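Local structure of FERM, ARHGEF and pleckstrin domain-containing protein 2 (Mus musculus, 6D2K) at residues Leu131-Glu135 against His147-Tyr153; Arg101-Ala105 against Asp180-Leu184; Glu115-Cys119 against Ala187-Tyr193; Arg9-Leu15 against Lys77-Leu83. The protein acts as a guanine nucleotide exchange factor that activates RAC1, and plays a role in semaphorin responses and integrin regulation, this chain being its FERM domain. All blocks are in the same frame, centred on the assembly; numbering follows the deposited sequence. Where two conformers were deposited one is given.

Contact 1: Leu131-Glu135 against His147-Tyr153; sequences LLQSE and HLKANEY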
loop_
_atom_site.group_PDB
_atom_site.type_symbol
_atom_site.label_atom_id
_atom_site.label_comp_id
_atom_site.label_asym_id
_atom_site.label_seq_id
_atom_site.Cartn_x
_atom_site.Cartn_y
_atom_site.Cartn_z
ATOM N N LEU A 131 10.951 8.248 12.327
ATOM C CA LEU A 131 10.192 9.205 11.525
ATOM C C LEU A 131 10.358 10.624 12.070
ATOM O O LEU A 131 10.515 11.575 11.296
ATOM C CB LEU A 131 8.709 8.814 11.456
ATOM C CG LEU A 131 8.393 7.560 10.641
ATOM C CD1 LEU A 131 6.961 7.074 10.908
ATOM C CD2 LEU A 131 8.615 7.804 9.164
ATOM N N LEU A 132 10.353 10.763 13.397
ATOM C CA LEU A 132 10.648 12.061 14.022
ATOM C C LEU A 132 12.049 12.542 13.666
ATOM O O LEU A 132 12.240 13.704 13.321
ATOM C CB LEU A 132 10.486 12.000 15.542
ATOM C CG LEU A 132 9.071 11.848 16.102
ATOM C CD1 LEU A 132 9.135 11.847 17.622
ATOM C CD2 LEU A 132 8.149 12.954 15.602
ATOM N N GLN A 133 13.039 11.661 13.742
ATOM C CA GLN A 133 14.402 12.085 13.418
ATOM C C GLN A 133 14.491 12.614 11.980
ATOM O O GLN A 133 15.133 13.639 11.719
ATOM C CB GLN A 133 15.383 10.941 13.672
ATOM C CG GLN A 133 16.870 11.303 13.509
ATOM C CD GLN A 133 17.351 12.336 14.518
ATOM O OE1 GLN A 133 16.828 12.434 15.625
ATOM N NE2 GLN A 133 18.374 13.104 14.138
ATOM N N SER A 134 13.799 11.956 11.051
ATOM C CA SER A 134 13.828 12.407 9.663
ATOM C C SER A 134 13.157 13.760 9.477
ATOM O O SER A 134 13.622 14.566 8.673
ATOM C CB SER A 134 13.167 11.386 8.721
ATOM O OG SER A 134 11.754 11.408 8.825
ATOM N N GLU A 135 12.068 14.010 10.203
ATOM C CA GLU A 135 11.245 15.175 9.913
ATOM C C GLU A 135 11.636 16.398 10.727
ATOM O O GLU A 135 11.708 17.506 10.188
ATOM C CB GLU A 135 9.759 14.854 10.111
ATOM C CG GLU A 135 8.844 16.018 9.719
ATOM C CD GLU A 135 7.448 15.565 9.348
ATOM O OE1 GLU A 135 7.317 14.666 8.494
ATOM O OE2 GLU A 135 6.473 16.125 9.895
ATOM N N HIS A 147 5.342 18.699 18.408
ATOM C CA HIS A 147 5.151 18.099 17.094
ATOM C C HIS A 147 4.129 16.964 17.155
ATOM O O HIS A 147 3.271 16.855 16.294
ATOM C CB HIS A 147 6.469 17.573 16.547
ATOM C CG HIS A 147 6.340 16.909 15.216
ATOM N ND1 HIS A 147 6.381 17.603 14.026
ATOM C CD2 HIS A 147 6.170 15.605 14.885
ATOM C CE1 HIS A 147 6.247 16.756 13.018
ATOM N NE2 HIS A 147 6.116 15.539 13.515
ATOM N N LEU A 148 4.222 16.150 18.197
ATOM C CA LEU A 148 3.316 15.013 18.373
ATOM C C LEU A 148 1.904 15.443 18.749
ATOM O O LEU A 148 0.960 14.668 18.609
ATOM C CB LEU A 148 3.888 14.054 19.413
ATOM C CG LEU A 148 5.065 13.246 18.856
ATOM C CD1 LEU A 148 5.846 12.571 19.958
ATOM C CD2 LEU A 148 4.560 12.230 17.835
ATOM N N LYS A 149 1.744 16.669 19.227
ATOM C CA LYS A 149 0.397 17.179 19.460
ATOM C C LYS A 149 -0.296 17.572 18.163
ATOM O O LYS A 149 -1.514 17.432 18.029
ATOM C CB LYS A 149 0.425 18.381 20.406
ATOM C CG LYS A 149 0.766 18.023 21.835
ATOM C CD LYS A 149 0.676 19.251 22.734
ATOM C CE LYS A 149 1.016 18.907 24.169
ATOM N NZ LYS A 149 1.139 20.131 25.007
ATOM N N ALA A 150 0.484 18.071 17.208
ATOM C CA ALA A 150 -0.078 18.590 15.970
ATOM C C ALA A 150 0.015 17.595 14.809
ATOM O O ALA A 150 -0.543 17.840 13.743
ATOM C CB ALA A 150 0.601 19.911 15.595
ATOM N N ASN A 151 0.719 16.481 15.013
ATOM C CA ASN A 151 0.902 15.492 13.947
ATOM C C ASN A 151 0.629 14.081 14.436
ATOM O O ASN A 151 1.261 13.607 15.377
ATOM C CB ASN A 151 2.326 15.564 13.382
ATOM C CG ASN A 151 2.635 16.904 12.756
ATOM O OD1 ASN A 151 2.414 17.109 11.565
ATOM N ND2 ASN A 151 3.149 17.824 13.558
ATOM N N GLU A 152 -0.311 13.404 13.792
ATOM C CA GLU A 152 -0.671 12.053 14.212
ATOM C C GLU A 152 0.150 10.983 13.509
ATOM O O GLU A 152 0.306 11.008 12.286
ATOM C CB GLU A 152 -2.164 11.810 13.992
ATOM C CG GLU A 152 -3.049 12.671 14.883
ATOM C CD GLU A 152 -4.343 11.958 15.268
ATOM O OE1 GLU A 152 -5.406 12.597 15.205
ATOM O OE2 GLU A 152 -4.279 10.762 15.630
ATOM N N TYR A 153 0.673 10.052 14.304
ATOM C CA TYR A 153 1.404 8.886 13.809
ATOM C C TYR A 153 0.656 7.579 14.095
ATOM O O TYR A 153 0.815 6.588 13.383
ATOM C CB TYR A 153 2.799 8.841 14.452
ATOM C CG TYR A 153 3.700 9.945 13.956
ATOM C CD1 TYR A 153 4.627 9.703 12.959
ATOM C CD2 TYR A 153 3.590 11.239 14.452
ATOM C CE1 TYR A 153 5.445 10.703 12.489
ATOM C CE2 TYR A 153 4.403 12.250 13.981
ATOM C CZ TYR A 153 5.325 11.975 12.994
ATOM O OH TYR A 153 6.145 12.974 12.511
HETATM O O HOH W 1 6.928 12.462 9.959
HETATM O O HOH W 2 3.804 15.047 9.657
#
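Leu132 is the main bump of this contact: its CD2 methyl pushes into the hollow between the His147 and Tyr153 rings, 3.4 Å from His147 CD2 and 3.7 Å from Tyr153 OH. The other methyl, CD1, reaches Leu148 CD1 instead, the two leucines crossing at about a right angle. The preceding residue, Leu131, slides past Tyr153 in the opposite direction, its CB 3.9 Å from Tyr153 CE1. The two rings that form the hollow are tied together by a 2.8 Å hydrogen bond between His147 NE2 and Tyr153 OH, and Asn151 ND2 lies over one face of the imidazole while donating to His147 O. The extended Glu135 chain carries OE2 to the imidazole edge, 3.2 Å from His147 CE1; carboxylate and ring planes stand 85° apart. A phenylalanine in place of Tyr153 would probably leave His147 NE2 without its mate and the imidazole freer to turn. One water joins Tyr153 OH weakly to Glu135 OE1, another Glu135 OE2 to Asn151 OD1. Helices 121-136 and 141-150 thus meet through an apolar interior with a hydrated polar margin, where the nearby carboxylate may favour a protonated His147.

Contact 2: Arg101-Ala105 against Asp180-Leu184; sequences RYLFA and DFQVL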
loop_
_atom_site.group_PDB
_atom_site.type_symbol
_atom_site.label_atom_id
_atom_site.label_comp_id
_atom_site.label_asym_id
_atom_site.label_seq_id
_atom_site.Cartn_x
_atom_site.Cartn_y
_atom_site.Cartn_z
ATOM N N ARG A 101 13.153 5.974 -1.485
ATOM C CA ARG A 101 13.162 5.443 -0.129
ATOM C C ARG A 101 12.405 6.362 0.820
ATOM O O ARG A 101 11.758 5.898 1.765
ATOM C CB ARG A 101 14.604 5.254 0.351
ATOM C CG ARG A 101 15.359 4.228 -0.490
ATOM C CD ARG A 101 16.691 3.850 0.152
ATOM N NE ARG A 101 17.679 4.930 0.143
ATOM C CZ ARG A 101 18.515 5.187 -0.859
ATOM N NH1 ARG A 101 18.482 4.461 -1.969
ATOM N NH2 ARG A 101 19.393 6.181 -0.752
ATOM N N TYR A 102 12.532 7.666 0.581
ATOM C CA TYR A 102 11.764 8.685 1.301
ATOM C C TYR A 102 10.255 8.445 1.126
ATOM O O TYR A 102 9.515 8.405 2.106
ATOM C CB TYR A 102 12.166 10.080 0.815
ATOM C CG TYR A 102 11.196 11.191 1.145
ATOM C CD1 TYR A 102 10.928 11.554 2.462
ATOM C CD2 TYR A 102 10.559 11.892 0.129
ATOM C CE1 TYR A 102 10.041 12.581 2.753
ATOM C CE2 TYR A 102 9.679 12.931 0.410
ATOM C CZ TYR A 102 9.428 13.273 1.723
ATOM O OH TYR A 102 8.558 14.299 2.012
ATOM N N LEU A 103 9.807 8.260 -0.111
ATOM C CA LEU A 103 8.379 7.982 -0.330
ATOM C C LEU A 103 7.929 6.688 0.347
ATOM O O LEU A 103 6.830 6.627 0.896
ATOM C CB LEU A 103 8.038 7.958 -1.819
ATOM C CG LEU A 103 8.177 9.305 -2.536
ATOM C CD1 LEU A 103 7.596 9.174 -3.937
ATOM C CD2 LEU A 103 7.520 10.453 -1.763
ATOM N N PHE A 104 8.775 5.657 0.330
ATOM C CA PHE A 104 8.411 4.414 1.014
ATOM C C PHE A 104 8.285 4.618 2.525
ATOM O O PHE A 104 7.390 4.058 3.152
ATOM C CB PHE A 104 9.409 3.281 0.708
ATOM C CG PHE A 104 8.983 2.390 -0.433
ATOM C CD1 PHE A 104 8.511 1.109 -0.181
ATOM C CD2 PHE A 104 9.057 2.821 -1.751
ATOM C CE1 PHE A 104 8.104 0.277 -1.215
ATOM C CE2 PHE A 104 8.654 1.985 -2.803
ATOM C CZ PHE A 104 8.178 0.709 -2.531
ATOM N N ALA A 105 9.178 5.398 3.118
ATOM C CA ALA A 105 9.056 5.681 4.546
ATOM C C ALA A 105 7.742 6.403 4.852
ATOM O O ALA A 105 7.098 6.112 5.876
ATOM C CB ALA A 105 10.255 6.503 5.048
ATOM N N ASP A 180 15.189 7.298 7.238
ATOM C CA ASP A 180 14.301 6.579 6.329
ATOM C C ASP A 180 14.797 5.145 6.190
ATOM O O ASP A 180 14.006 4.208 6.179
ATOM C CB ASP A 180 14.310 7.212 4.940
ATOM C CG ASP A 180 13.627 8.564 4.889
ATOM O OD1 ASP A 180 13.792 9.244 3.862
ATOM O OD2 ASP A 180 12.949 8.962 5.857
ATOM N N PHE A 181 16.110 4.963 6.059
ATOM C CA PHE A 181 16.641 3.621 5.867
ATOM C C PHE A 181 16.289 2.737 7.051
ATOM O O PHE A 181 15.936 1.566 6.883
ATOM C CB PHE A 181 18.167 3.643 5.677
ATOM C CG PHE A 181 18.753 2.274 5.490
ATOM C CD1 PHE A 181 18.557 1.580 4.310
ATOM C CD2 PHE A 181 19.471 1.676 6.508
ATOM C CE1 PHE A 181 19.098 0.302 4.146
ATOM C CE2 PHE A 181 20.006 0.402 6.347
ATOM C CZ PHE A 181 19.817 -0.278 5.173
ATOM N N GLN A 182 16.372 3.293 8.250
ATOM C CA GLN A 182 16.033 2.527 9.442
ATOM C C GLN A 182 14.550 2.174 9.464
ATOM O O GLN A 182 14.182 1.096 9.896
ATOM C CB GLN A 182 16.408 3.297 10.698
ATOM C CG GLN A 182 17.883 3.591 10.776
ATOM C CD GLN A 182 18.574 2.699 11.751
ATOM O OE1 GLN A 182 19.164 3.170 12.729
ATOM N NE2 GLN A 182 18.491 1.394 11.516
ATOM N N VAL A 183 13.697 3.094 9.032
ATOM C CA VAL A 183 12.262 2.800 8.964
ATOM C C VAL A 183 12.024 1.595 8.045
ATOM O O VAL A 183 11.278 0.663 8.402
ATOM C CB VAL A 183 11.448 4.035 8.511
ATOM C CG1 VAL A 183 10.013 3.635 8.132
ATOM C CG2 VAL A 183 11.434 5.096 9.601
ATOM N N LEU A 184 12.675 1.608 6.881
ATOM C CA LEU A 184 12.536 0.535 5.900
ATOM C C LEU A 184 13.068 -0.789 6.452
ATOM O O LEU A 184 12.479 -1.848 6.233
ATOM C CB LEU A 184 13.236 0.861 4.574
ATOM C CG LEU A 184 12.926 2.203 3.907
ATOM C CD1 LEU A 184 13.462 2.245 2.480
ATOM C CD2 LEU A 184 11.449 2.517 3.933
HETATM O O HOH W 3 10.190 9.858 4.987
#
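Leu184 and Arg101 cross at about a right angle, the leucine methyl CD1 lying 3.9 Å from Arg101 CB and also touching the arginine's CG. With CG beside its own backbone N (chi1 -51°), Leu184 extends its two methyls over the opposite helix: CD2 rests 3.8 Å from Ala105 N and also meets Phe104 CB. Ala105 points toward helix 176-187, its small CB fitting between Asp180 OD2, at 3.7 Å, and Val183 CG1, at 4.2 Å. Asp180 turns its carboxylate to the edge of the Tyr102 ring, the two planes 28° apart, and OD1 approaches Tyr102 CA to 3.3 Å. Asp180 OD2 accepts a 3.0 Å hydrogen bond from a water that also donates to Tyr102 O, giving this buried acid a solvent link between the helices. The axes of the two short segments pass 9.0 Å apart at 56°. Such oblique helix packing builds the all-helical central lobe of a FERM domain, here joining its helices 98-113 and 176-187.

Contact 3: Glu115-Cys119 against Ala187-Tyr193; sequences ERLTC and ARKLEMY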
loop_
_atom_site.group_PDB
_atom_site.type_symbol
_atom_site.label_atom_id
_atom_site.label_comp_id
_atom_site.label_asym_id
_atom_site.label_seq_id
_atom_site.Cartn_x
_atom_site.Cartn_y
_atom_site.Cartn_z
ATOM N N GLU A 115 -3.448 1.926 10.759
ATOM C CA GLU A 115 -3.568 0.638 11.442
ATOM C C GLU A 115 -3.552 -0.555 10.486
ATOM O O GLU A 115 -4.148 -1.601 10.757
ATOM C CB GLU A 115 -4.808 0.632 12.345
ATOM C CG GLU A 115 -4.811 1.802 13.329
ATOM C CD GLU A 115 -6.017 1.792 14.246
ATOM O OE1 GLU A 115 -5.926 1.177 15.325
ATOM O OE2 GLU A 115 -7.040 2.408 13.886
ATOM N N ARG A 116 -2.861 -0.388 9.364
ATOM C CA ARG A 116 -2.602 -1.489 8.438
ATOM C C ARG A 116 -1.325 -2.224 8.808
ATOM O O ARG A 116 -1.258 -3.451 8.778
ATOM C CB ARG A 116 -2.470 -0.951 7.016
ATOM C CG ARG A 116 -3.743 -0.302 6.494
ATOM C CD ARG A 116 -3.596 0.158 5.052
ATOM N NE ARG A 116 -4.392 1.358 4.817
ATOM C CZ ARG A 116 -5.711 1.360 4.651
ATOM N NH1 ARG A 116 -6.385 0.216 4.682
ATOM N NH2 ARG A 116 -6.354 2.502 4.448
ATOM N N LEU A 117 -0.296 -1.451 9.129
ATOM C CA LEU A 117 0.981 -1.991 9.539
ATOM C C LEU A 117 0.935 -2.166 11.039
ATOM O O LEU A 117 1.011 -1.184 11.776
ATOM C CB LEU A 117 2.104 -1.008 9.188
ATOM C CG LEU A 117 3.534 -1.517 9.377
ATOM C CD1 LEU A 117 3.750 -2.717 8.510
ATOM C CD2 LEU A 117 4.560 -0.438 9.052
ATOM N N THR A 118 0.781 -3.399 11.503
ATOM C CA THR A 118 0.749 -3.623 12.939
ATOM C C THR A 118 2.048 -4.275 13.404
ATOM O O THR A 118 2.774 -4.880 12.617
ATOM C CB THR A 118 -0.522 -4.375 13.391
ATOM O OG1 THR A 118 -0.768 -5.480 12.517
ATOM C CG2 THR A 118 -1.736 -3.441 13.343
ATOM N N CYS A 119 2.357 -4.102 14.681
ATOM C CA CYS A 119 3.611 -4.583 15.247
ATOM C C CYS A 119 3.541 -4.357 16.742
ATOM O O CYS A 119 2.566 -3.781 17.235
ATOM C CB CYS A 119 4.802 -3.833 14.643
ATOM S SG CYS A 119 4.709 -2.034 14.720
ATOM N N ALA A 187 10.575 -2.012 9.159
ATOM C CA ALA A 187 9.289 -2.390 8.565
ATOM C C ALA A 187 9.337 -3.643 7.710
ATOM O O ALA A 187 8.390 -4.423 7.721
ATOM C CB ALA A 187 8.741 -1.242 7.752
ATOM N N ARG A 188 10.410 -3.825 6.949
ATOM C CA ARG A 188 10.425 -4.891 5.939
ATOM C C ARG A 188 10.424 -6.268 6.568
ATOM O O ARG A 188 10.147 -7.254 5.880
ATOM C CB ARG A 188 11.616 -4.743 4.996
ATOM C CG ARG A 188 12.931 -5.201 5.586
ATOM C CD ARG A 188 14.063 -4.867 4.649
ATOM N NE ARG A 188 15.322 -5.421 5.128
ATOM C CZ ARG A 188 15.777 -6.619 4.786
ATOM N NH1 ARG A 188 16.932 -7.049 5.272
ATOM N NH2 ARG A 188 15.082 -7.379 3.948
ATOM N N LYS A 189 10.735 -6.352 7.860
ATOM C CA LYS A 189 10.707 -7.652 8.551
ATOM C C LYS A 189 9.374 -7.944 9.232
ATOM O O LYS A 189 9.178 -9.039 9.785
ATOM C CB LYS A 189 11.837 -7.754 9.588
ATOM C CG LYS A 189 13.241 -7.737 8.995
ATOM C CD LYS A 189 13.480 -8.974 8.155
ATOM C CE LYS A 189 14.923 -9.057 7.698
ATOM N NZ LYS A 189 15.150 -10.253 6.843
ATOM N N LEU A 190 8.451 -6.984 9.196
ATOM C CA LEU A 190 7.146 -7.148 9.823
ATOM C C LEU A 190 6.255 -8.005 8.949
ATOM O O LEU A 190 6.243 -7.852 7.734
ATOM C CB LEU A 190 6.462 -5.804 10.054
ATOM C CG LEU A 190 7.276 -4.868 10.939
ATOM C CD1 LEU A 190 6.569 -3.533 11.034
ATOM C CD2 LEU A 190 7.466 -5.506 12.317
ATOM N N GLU A 191 5.512 -8.899 9.584
ATOM C CA GLU A 191 4.612 -9.790 8.856
ATOM C C GLU A 191 3.591 -8.983 8.063
ATOM O O GLU A 191 3.144 -9.421 6.996
ATOM C CB GLU A 191 3.905 -10.719 9.837
ATOM C CG GLU A 191 3.031 -11.782 9.187
ATOM C CD GLU A 191 2.537 -12.798 10.199
ATOM O OE1 GLU A 191 2.974 -13.965 10.125
ATOM O OE2 GLU A 191 1.733 -12.415 11.073
ATOM N N MET A 192 3.224 -7.808 8.569
ATOM C CA MET A 192 2.217 -6.991 7.896
ATOM C C MET A 192 2.774 -5.986 6.876
ATOM O O MET A 192 2.020 -5.192 6.306
ATOM C CB MET A 192 1.330 -6.284 8.924
ATOM C CG MET A 192 0.441 -7.257 9.729
ATOM S SD MET A 192 -0.699 -8.208 8.674
ATOM C CE MET A 192 -1.791 -6.907 8.132
ATOM N N TYR A 193 4.085 -6.017 6.648
ATOM C CA TYR A 193 4.712 -5.145 5.650
ATOM C C TYR A 193 4.057 -5.330 4.282
ATOM O O TYR A 193 4.034 -6.437 3.745
ATOM C CB TYR A 193 6.225 -5.411 5.576
ATOM C CG TYR A 193 6.935 -4.786 4.384
ATOM C CD1 TYR A 193 7.185 -3.425 4.337
ATOM C CD2 TYR A 193 7.347 -5.562 3.312
ATOM C CE1 TYR A 193 7.829 -2.857 3.259
ATOM C CE2 TYR A 193 7.987 -5.004 2.227
ATOM C CZ TYR A 193 8.221 -3.647 2.201
ATOM O OH TYR A 193 8.848 -3.063 1.121
HETATM O O HOH W 4 3.377 -7.237 11.479
#
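Ala187, at the start of 187-193, touches Leu117 lightly, its CB 4.5 Å from Leu117 CD2. A type I turn from Ala187 to Leu190 then brings the chain round to face the 115-119 loop. Leu190 points toward that loop and divides its methyls: CD1 meets Leu117 CD1 at 3.9 Å, the two side chains crossing at about a right angle, while CD2 lies 3.9 Å from Cys119 CB. A second type I turn, Leu190 to Tyr193, follows. Within it, Met192 N donates to a water (3.0 Å) that in turn donates to Thr118 O (2.7 Å), so the two backbones are bridged through solvent. The Met192 side chain runs beside Thr118 in the same direction, with CG 3.5 Å from Thr118 OG1; bends at chi2 (-60°) and chi3 (-68°) curl its CE back to 3.6 Å from Arg116 O. Leu117 CD1 packs on Met192 O and nears Tyr193 N, but the tyrosine side chain turns away, its OH bonding to Pro89 O and its ring meeting Phe88 edge-to-face. The contact joins the linker between helices 98-113 and 121-136 to the chain leaving helix 176-187 for strand 198-201, the first strand of the PH-like lobe.

Contact 4: Arg9-Leu15 against Lys77-Leu83; sequences RIRVKLL and KNAVLRL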
loop_
_atom_site.group_PDB
_atom_site.type_symbol
_atom_site.label_atom_id
_atom_site.label_comp_id
_atom_site.label_asym_id
_atom_site.label_seq_id
_atom_site.Cartn_x
_atom_site.Cartn_y
_atom_site.Cartn_z
ATOM N N ARG A 9 -11.056 18.576 -13.006
ATOM C CA ARG A 9 -10.076 18.936 -11.987
ATOM C C ARG A 9 -9.946 17.758 -11.047
ATOM O O ARG A 9 -10.926 17.321 -10.455
ATOM C CB ARG A 9 -10.552 20.158 -11.198
ATOM C CG ARG A 9 -9.608 20.597 -10.080
ATOM C CD ARG A 9 -8.275 21.038 -10.649
ATOM N NE ARG A 9 -7.948 22.428 -10.333
ATOM C CZ ARG A 9 -8.332 23.478 -11.052
ATOM N NH1 ARG A 9 -9.078 23.313 -12.136
ATOM N NH2 ARG A 9 -7.971 24.702 -10.682
ATOM N N ILE A 10 -8.741 17.220 -10.927
ATOM C CA ILE A 10 -8.539 16.076 -10.067
ATOM C C ILE A 10 -7.595 16.456 -8.931
ATOM O O ILE A 10 -6.528 16.993 -9.178
ATOM C CB ILE A 10 -7.969 14.893 -10.870
ATOM C CG1 ILE A 10 -8.957 14.515 -11.980
ATOM C CG2 ILE A 10 -7.706 13.703 -9.964
ATOM C CD1 ILE A 10 -8.516 13.373 -12.850
ATOM N N ARG A 11 -8.008 16.212 -7.689
ATOM C CA ARG A 11 -7.139 16.462 -6.545
ATOM C C ARG A 11 -6.316 15.215 -6.253
ATOM O O ARG A 11 -6.870 14.125 -6.096
ATOM C CB ARG A 11 -7.968 16.846 -5.320
ATOM C CG ARG A 11 -8.754 18.147 -5.491
ATOM C CD ARG A 11 -9.620 18.470 -4.275
ATOM N NE ARG A 11 -8.835 18.703 -3.064
ATOM C CZ ARG A 11 -8.124 19.804 -2.830
ATOM N NH1 ARG A 11 -8.083 20.777 -3.733
ATOM N NH2 ARG A 11 -7.447 19.931 -1.695
ATOM N N VAL A 12 -4.997 15.368 -6.197
ATOM C CA VAL A 12 -4.142 14.225 -5.884
ATOM C C VAL A 12 -3.476 14.440 -4.542
ATOM O O VAL A 12 -2.681 15.362 -4.385
ATOM C CB VAL A 12 -3.099 13.948 -6.981
ATOM C CG1 VAL A 12 -2.150 12.821 -6.538
ATOM C CG2 VAL A 12 -3.805 13.556 -8.271
ATOM N N LYS A 13 -3.840 13.613 -3.568
ATOM C CA LYS A 13 -3.244 13.697 -2.242
ATOM C C LYS A 13 -1.933 12.934 -2.266
ATOM O O LYS A 13 -1.913 11.746 -2.541
ATOM C CB LYS A 13 -4.188 13.128 -1.184
ATOM C CG LYS A 13 -3.683 13.301 0.249
ATOM C CD LYS A 13 -4.705 12.799 1.267
ATOM C CE LYS A 13 -4.325 13.219 2.687
ATOM N NZ LYS A 13 -4.333 14.702 2.852
ATOM N N LEU A 14 -0.835 13.631 -1.980
ATOM C CA LEU A 14 0.502 13.053 -2.070
ATOM C C LEU A 14 0.860 12.382 -0.753
ATOM O O LEU A 14 0.100 12.461 0.201
ATOM C CB LEU A 14 1.507 14.145 -2.443
ATOM C CG LEU A 14 1.198 14.804 -3.797
ATOM C CD1 LEU A 14 2.096 15.991 -4.067
ATOM C CD2 LEU A 14 1.299 13.785 -4.927
ATOM N N LEU A 15 2.005 11.702 -0.707
ATOM C CA LEU A 15 2.362 10.902 0.465
ATOM C C LEU A 15 2.751 11.756 1.685
ATOM O O LEU A 15 2.683 11.289 2.825
ATOM C CB LEU A 15 3.469 9.905 0.118
ATOM C CG LEU A 15 2.959 8.561 -0.414
ATOM C CD1 LEU A 15 4.078 7.772 -1.082
ATOM C CD2 LEU A 15 2.313 7.756 0.719
ATOM N N LYS A 77 -16.788 16.715 -11.050
ATOM C CA LYS A 77 -16.588 17.955 -10.310
ATOM C C LYS A 77 -15.458 17.865 -9.279
ATOM O O LYS A 77 -14.724 18.834 -9.073
ATOM C CB LYS A 77 -17.896 18.401 -9.641
ATOM C CG LYS A 77 -19.035 18.728 -10.617
ATOM C CD LYS A 77 -18.824 20.068 -11.311
ATOM C CE LYS A 77 -20.053 20.493 -12.115
ATOM N NZ LYS A 77 -20.324 19.632 -13.298
ATOM N N ASN A 78 -15.316 16.712 -8.631
ATOM C CA ASN A 78 -14.297 16.569 -7.594
ATOM C C ASN A 78 -13.783 15.153 -7.402
ATOM O O ASN A 78 -14.022 14.502 -6.380
ATOM C CB ASN A 78 -14.785 17.140 -6.271
ATOM C CG ASN A 78 -16.220 16.799 -6.001
ATOM O OD1 ASN A 78 -16.570 15.630 -5.844
ATOM N ND2 ASN A 78 -17.070 17.818 -5.962
ATOM N N ALA A 79 -13.067 14.684 -8.404
ATOM C CA ALA A 79 -12.333 13.451 -8.275
ATOM C C ALA A 79 -11.165 13.670 -7.307
ATOM O O ALA A 79 -10.454 14.678 -7.389
ATOM C CB ALA A 79 -11.821 13.028 -9.629
ATOM N N VAL A 80 -10.990 12.740 -6.377
ATOM C CA VAL A 80 -9.844 12.766 -5.474
ATOM C C VAL A 80 -9.154 11.412 -5.514
ATOM O O VAL A 80 -9.809 10.380 -5.431
ATOM C CB VAL A 80 -10.257 13.037 -4.024
ATOM C CG1 VAL A 80 -9.024 13.070 -3.126
ATOM C CG2 VAL A 80 -11.017 14.351 -3.925
ATOM N N LEU A 81 -7.835 11.426 -5.653
ATOM C CA LEU A 81 -7.059 10.192 -5.667
ATOM C C LEU A 81 -5.869 10.435 -4.773
ATOM O O LEU A 81 -5.539 11.583 -4.498
ATOM C CB LEU A 81 -6.567 9.880 -7.072
ATOM C CG LEU A 81 -7.673 9.442 -8.031
ATOM C CD1 LEU A 81 -8.171 10.635 -8.809
ATOM C CD2 LEU A 81 -7.161 8.376 -8.966
ATOM N N ARG A 82 -5.219 9.366 -4.317
ATOM C CA ARG A 82 -4.004 9.551 -3.532
ATOM C C ARG A 82 -2.867 8.683 -4.042
ATOM O O ARG A 82 -3.070 7.586 -4.552
ATOM C CB ARG A 82 -4.242 9.312 -2.039
ATOM C CG ARG A 82 -4.367 7.865 -1.620
ATOM C CD ARG A 82 -4.638 7.807 -0.123
ATOM N NE ARG A 82 -4.659 6.451 0.397
ATOM C CZ ARG A 82 -4.793 6.164 1.688
ATOM N NH1 ARG A 82 -4.798 4.903 2.095
ATOM N NH2 ARG A 82 -4.912 7.151 2.571
ATOM N N LEU A 83 -1.655 9.210 -3.904
ATOM C CA LEU A 83 -0.439 8.482 -4.233
ATOM C C LEU A 83 -0.221 7.374 -3.225
ATOM O O LEU A 83 -0.406 7.592 -2.020
ATOM C CB LEU A 83 0.752 9.443 -4.158
ATOM C CG LEU A 83 2.115 8.814 -4.405
ATOM C CD1 LEU A 83 2.204 8.269 -5.802
ATOM C CD2 LEU A 83 3.178 9.887 -4.158
HETATM O O HOH W 5 -13.045 15.999 -10.761
#
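Ile10 and Leu81 pack on the buried face of a parallel strand pair in the ubiquitin-like N-terminal lobe of the FERM domain, where strands 8-13 and 79-85 are central neighbours in the sheet. Ile10 CG2 comes within 3.3 Å of Leu81 CD1, an unusually close approach for two methyls, and Ile10 CG1 lies 4.0 Å from Ala79 CB. Beyond the end of strand 8-13, Leu15 crosses Leu83 at about a right angle, with CD1 3.8 Å from Leu83 CD2; Leu15 also touches Leu103 and Leu106 of helix 98-113. Replacing Leu15 by alanine would probably open a gap beside Leu83 and weaken the packing of this lobe on that helix. On the other face Arg11 and Val80 are exposed to solvent, whereas Arg82 is buried, its guanidinium held by Glu52 and Glu114. The pair is loose at its start, where a water separates Arg9 O from Ala79 N. From Arg11 to Leu83 four backbone bonds join the strands; Leu81 N reaches Arg11 O at 2.9 Å, nearly along the C=O axis.

Contacts 1 to 3 all belong to the helical central lobe, whereas contact 4 lies in the ubiquitin-like N-terminal lobe. Contact 2 is the buried one and shares neighbours with the rest: Leu131 of contact 1 packs on its Val183 and Ala105, Phe104 meets Tyr193 of contact 3, and Leu103 O touches Leu15 of contact 4 across the lobe boundary. Contacts 2 and 3 use the same two helices or the chain leaving them, and contact 1 is nested within the loops both close. The chemistry differs accordingly: direct backbone hydrogen bonds span the strands of contact 4, whereas the paired segments of contacts 1 to 3 share none and rely on side-chain packing and water bridges.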